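Local coordinates for protein trilobed Protease (Pyrococcus furiosus, PDB 2GOP) that forms the seven-bladed beta-propeller domain of a protease, and probably helps control access of substrates to the proteolytic part of the enzyme, at residues Ala61-Ile66 and Lys104-Leu109; Glu80-Ser85 and Ile100-Asn105. All blocks are in the same frame, centred on the assembly; numbering follows the deposited sequence.

Both are surface contacts of one propeller, contact 1 between two successive blades and contact 2 within the first of them, and their centres lie about 11 Å apart. Contact 1 is the nearer to the middle, about 9 Å from the centre of the chain, and joins the innermost strands of the two blades through side chains, a water and one arginine-to-backbone bond. In contact 2, about 20 Å out, the backbones of strands 84-91 and 96-103 pair directly and a lysine-glutamate salt bridge forms beside them. The two share K104 and N105, at the turn from the outer strand of one blade into the inner strand of the next, and I106 touches S85 there.

Contact 1. Residues Ala61-Ile66 and Lys104-Leu109; sequences ATMPRI and KNIRSL
At the inner rim of the beta-propeller, where the first strands of two consecutive blades run side by side, M63 and R65 of 61-66 reach across to I106 and L109 of 104-109. The strand axes approach to 8.6 Å and run 19° from parallel, too far apart for backbone pairing, so side chains must bridge the gap. R65 does this with polar bonds. Its chain bends at chi2 (-67°), which swings the guanidinium edge toward L109, and R65 NE donates to L109 O at 2.9 Å. This bond is rather bent, and the carbonyl oxygen sits slightly off the guanidinium plane. A water in that plane accepts from R65 NH2 at 3.1 Å and from L109 N at 2.9 Å, so both backbone polar atoms of L109 are tied to one side chain. R65 NH1 turns back to its own strand, giving P64 O a nearly straight bond at 3.0 Å (169°), and also forms a salt bridge with D19 of the preceding blade. Replacing R65 with a leucine would probably leave L109 O without this donor, the water without one of its two donors and D19 without this cationic partner. The apolar part sets the long, flexible M63 and the stem of R65 against the branched I106 and L109: R65 CG lies 3.8 Å from L109 CG, while M63 spans the gap, its SD 3.7 Å from I106 CG2 and its CE 3.7 Å from L109 CB. Such side-chain packing between the innermost strands of adjacent four-stranded blades is typical of the beta-propeller fold.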
# COMPACT_ATOMS: atom_id res chain seq x y z
N ALA A 61 6.47 0.57 25.69
CA ALA A 61 7.40 0.18 24.64
C ALA A 61 6.73 -0.69 23.58
O ALA A 61 5.80 -1.44 23.88
CB ALA A 61 8.57 -0.57 25.24
N THR A 62 7.20 -0.55 22.33
CA THR A 62 6.83 -1.43 21.22
C THR A 62 8.11 -1.76 20.42
O THR A 62 9.20 -1.37 20.81
CB THR A 62 5.80 -0.73 20.28
OG1 THR A 62 6.40 0.44 19.71
CG2 THR A 62 4.52 -0.32 21.04
N MET A 63 7.97 -2.47 19.30
CA MET A 63 9.10 -2.88 18.45
C MET A 63 10.16 -3.70 19.18
O MET A 63 11.35 -3.39 19.10
CB MET A 63 9.77 -1.67 17.78
CG MET A 63 8.88 -0.85 16.86
SD MET A 63 9.86 0.16 15.71
CE MET A 63 10.45 -1.08 14.57
N PRO A 64 9.75 -4.76 19.90
CA PRO A 64 10.73 -5.61 20.59
C PRO A 64 11.63 -6.33 19.60
O PRO A 64 11.13 -6.95 18.65
CB PRO A 64 9.85 -6.61 21.34
CG PRO A 64 8.59 -6.66 20.55
CD PRO A 64 8.37 -5.24 20.11
N ARG A 65 12.94 -6.23 19.80
CA ARG A 65 13.91 -6.92 18.96
C ARG A 65 14.92 -7.58 19.88
O ARG A 65 15.72 -6.90 20.53
CB ARG A 65 14.60 -5.94 18.00
CG ARG A 65 13.62 -5.19 17.07
CD ARG A 65 12.93 -6.09 16.06
NE ARG A 65 12.12 -5.34 15.10
CZ ARG A 65 10.82 -5.05 15.22
NH1 ARG A 65 10.11 -5.45 16.26
NH2 ARG A 65 10.22 -4.35 14.27
N ILE A 66 14.87 -8.90 19.97
CA ILE A 66 15.78 -9.63 20.84
C ILE A 66 17.06 -9.83 20.05
O ILE A 66 17.01 -10.25 18.91
CB ILE A 66 15.23 -11.02 21.24
CG1 ILE A 66 13.88 -10.89 21.95
CG2 ILE A 66 16.26 -11.76 22.12
CD1 ILE A 66 12.98 -12.10 21.78
N LYS A 104 11.96 11.24 14.25
CA LYS A 104 10.57 11.60 14.03
C LYS A 104 9.74 10.33 13.94
O LYS A 104 8.76 10.15 14.66
CB LYS A 104 10.44 12.43 12.74
CG LYS A 104 9.15 13.21 12.59
CD LYS A 104 9.17 13.98 11.26
CE LYS A 104 8.01 14.98 11.13
NZ LYS A 104 8.30 16.32 11.71
N ASN A 105 10.16 9.43 13.05
CA ASN A 105 9.48 8.17 12.82
C ASN A 105 10.49 7.04 12.59
O ASN A 105 11.57 7.27 12.06
CB ASN A 105 8.56 8.33 11.60
CG ASN A 105 7.60 7.16 11.43
OD1 ASN A 105 7.66 6.44 10.43
ND2 ASN A 105 6.72 6.98 12.41
N ILE A 106 10.13 5.83 13.00
CA ILE A 106 10.97 4.64 12.80
C ILE A 106 10.26 3.66 11.86
O ILE A 106 9.10 3.32 12.07
CB ILE A 106 11.27 3.96 14.15
CG1 ILE A 106 12.04 4.93 15.07
CG2 ILE A 106 12.02 2.62 13.94
CD1 ILE A 106 13.44 5.34 14.59
N ARG A 107 10.97 3.22 10.82
CA ARG A 107 10.45 2.25 9.86
C ARG A 107 10.86 0.82 10.24
O ARG A 107 10.05 -0.09 10.17
CB ARG A 107 10.94 2.55 8.44
CG ARG A 107 10.26 1.73 7.35
CD ARG A 107 11.03 1.76 6.05
NE ARG A 107 10.20 1.36 4.91
CZ ARG A 107 9.43 2.18 4.19
NH1 ARG A 107 9.33 3.48 4.50
NH2 ARG A 107 8.73 1.71 3.16
N SER A 108 12.12 0.62 10.60
CA SER A 108 12.59 -0.71 10.98
C SER A 108 13.70 -0.67 12.00
O SER A 108 14.39 0.35 12.16
CB SER A 108 13.07 -1.48 9.76
OG SER A 108 14.08 -0.76 9.09
N LEU A 109 13.87 -1.80 12.67
CA LEU A 109 14.82 -1.96 13.76
C LEU A 109 15.31 -3.40 13.73
O LEU A 109 14.50 -4.31 13.86
CB LEU A 109 14.10 -1.66 15.07
CG LEU A 109 14.92 -1.67 16.35
CD1 LEU A 109 16.07 -0.65 16.27
CD2 LEU A 109 13.96 -1.39 17.51
O HOH W 1 12.09 -3.90 11.87

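Contact 2. Residues Glu80-Ser85 and Ile100-Asn105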
# COMPACT_ATOMS: atom_id res chain seq x y z
N GLU A 80 5.10 11.30 23.47
CA GLU A 80 3.89 12.01 23.03
C GLU A 80 4.04 13.54 23.03
O GLU A 80 3.48 14.23 22.19
CB GLU A 80 2.70 11.65 23.93
CG GLU A 80 2.08 10.27 23.70
CD GLU A 80 0.68 10.15 24.31
OE1 GLU A 80 0.44 9.22 25.10
OE2 GLU A 80 -0.19 11.00 24.00
N GLU A 81 4.80 14.05 24.00
CA GLU A 81 4.91 15.48 24.24
C GLU A 81 5.90 16.15 23.29
O GLU A 81 5.77 17.34 22.99
CB GLU A 81 5.32 15.73 25.69
CG GLU A 81 4.92 17.09 26.24
CD GLU A 81 5.19 17.22 27.72
OE1 GLU A 81 5.18 16.18 28.43
OE2 GLU A 81 5.40 18.35 28.19
N LYS A 82 6.90 15.39 22.85
CA LYS A 82 7.90 15.87 21.90
C LYS A 82 7.56 15.53 20.45
O LYS A 82 8.16 16.09 19.53
CB LYS A 82 9.27 15.26 22.22
CG LYS A 82 10.22 16.14 23.01
CD LYS A 82 11.59 15.46 23.11
CE LYS A 82 12.74 16.44 23.07
NZ LYS A 82 14.03 15.74 22.85
N LYS A 83 6.61 14.61 20.25
CA LYS A 83 6.34 14.03 18.93
C LYS A 83 7.62 13.43 18.33
O LYS A 83 8.01 13.75 17.21
CB LYS A 83 5.72 15.06 17.98
CG LYS A 83 4.30 15.49 18.31
CD LYS A 83 3.71 16.30 17.15
CE LYS A 83 2.31 16.81 17.46
NZ LYS A 83 1.69 17.50 16.29
N VAL A 84 8.29 12.59 19.10
CA VAL A 84 9.45 11.85 18.61
C VAL A 84 9.38 10.41 19.05
O VAL A 84 8.79 10.10 20.09
CB VAL A 84 10.79 12.45 19.11
CG1 VAL A 84 11.03 13.81 18.48
CG2 VAL A 84 10.81 12.52 20.62
N SER A 85 9.97 9.53 18.25
CA SER A 85 10.09 8.12 18.57
C SER A 85 11.51 7.88 19.01
O SER A 85 12.44 8.34 18.36
CB SER A 85 9.79 7.26 17.35
OG SER A 85 8.72 7.79 16.61
N ILE A 100 19.01 5.42 23.05
CA ILE A 100 20.20 5.55 22.21
C ILE A 100 20.03 6.47 21.00
O ILE A 100 21.01 6.89 20.41
CB ILE A 100 20.72 4.18 21.74
CG1 ILE A 100 19.74 3.51 20.77
CG2 ILE A 100 21.01 3.31 22.94
CD1 ILE A 100 20.36 2.39 19.91
N LEU A 101 18.78 6.79 20.66
CA LEU A 101 18.50 7.59 19.47
C LEU A 101 17.12 8.21 19.54
O LEU A 101 16.20 7.64 20.12
CB LEU A 101 18.59 6.70 18.23
CG LEU A 101 18.37 7.41 16.88
CD1 LEU A 101 19.71 7.94 16.38
CD2 LEU A 101 17.72 6.47 15.90
N GLU A 102 16.99 9.37 18.91
CA GLU A 102 15.73 10.07 18.76
C GLU A 102 15.48 10.32 17.27
O GLU A 102 16.38 10.72 16.53
CB GLU A 102 15.81 11.41 19.50
CG GLU A 102 14.47 11.97 19.90
CD GLU A 102 14.59 13.17 20.83
OE1 GLU A 102 15.57 13.23 21.60
OE2 GLU A 102 13.70 14.04 20.78
N ALA A 103 14.24 10.08 16.84
CA ALA A 103 13.85 10.34 15.45
C ALA A 103 12.37 10.66 15.37
O ALA A 103 11.62 10.38 16.29
CB ALA A 103 14.19 9.15 14.57
N LYS A 104 11.96 11.24 14.25
CA LYS A 104 10.57 11.60 14.03
C LYS A 104 9.74 10.33 13.94
O LYS A 104 8.76 10.15 14.66
CB LYS A 104 10.44 12.43 12.74
CG LYS A 104 9.15 13.21 12.59
CD LYS A 104 9.17 13.98 11.26
CE LYS A 104 8.01 14.98 11.13
NZ LYS A 104 8.30 16.32 11.71
N ASN A 105 10.16 9.43 13.05
CA ASN A 105 9.48 8.17 12.82
C ASN A 105 10.49 7.04 12.59
O ASN A 105 11.57 7.27 12.06
CB ASN A 105 8.56 8.33 11.60
CG ASN A 105 7.60 7.16 11.43
OD1 ASN A 105 7.66 6.44 10.43
ND2 ASN A 105 6.72 6.98 12.41
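K82 NZ donates to E102 OE2 at 2.7 Å, taking the syn lone pair, on the side of the other oxygen, and it remains 3.2 Å from E102 OE1. The two side chains cross at about a right angle in this salt bridge. E102 can meet the lysine because its CG stands anti to the backbone N (chi1 -156°) and the rest of the chain is extended; OE1 has a second salt bridge, to K99, so the carboxylate lies among cations that would probably stabilise its negative charge. Next come the backbone bonds: S85 N to A103 O at 2.7 Å and A103 N to S85 O at 2.9 Å make S85 and A103 an antiparallel hydrogen-bonded pair. They belong to the hairpin of strands 84-91 and 96-103, the third and outermost strands of a four-stranded propeller blade. One residue further on, S85 OG donates to K104 O at 3.1 Å from well above the carbonyl plane, a hydroxyl on a short side chain, close enough to the backbone to serve it where K104 and N105 form a classic bulge opposite F123 and the chain passes to the next blade. Small side chains suit this pair: S85 packs on M76 of its own blade, A103 on W155 of the following one. Beside the salt bridge, the branched V84 lies against the E102 chain, its CG2 3.8 Å from E102 CG and 3.3 Å from E102 OE2. K83, whose left-handed backbone helps build a G1 bulge with V84 opposite N79, packs farther out against D148 of the second subunit.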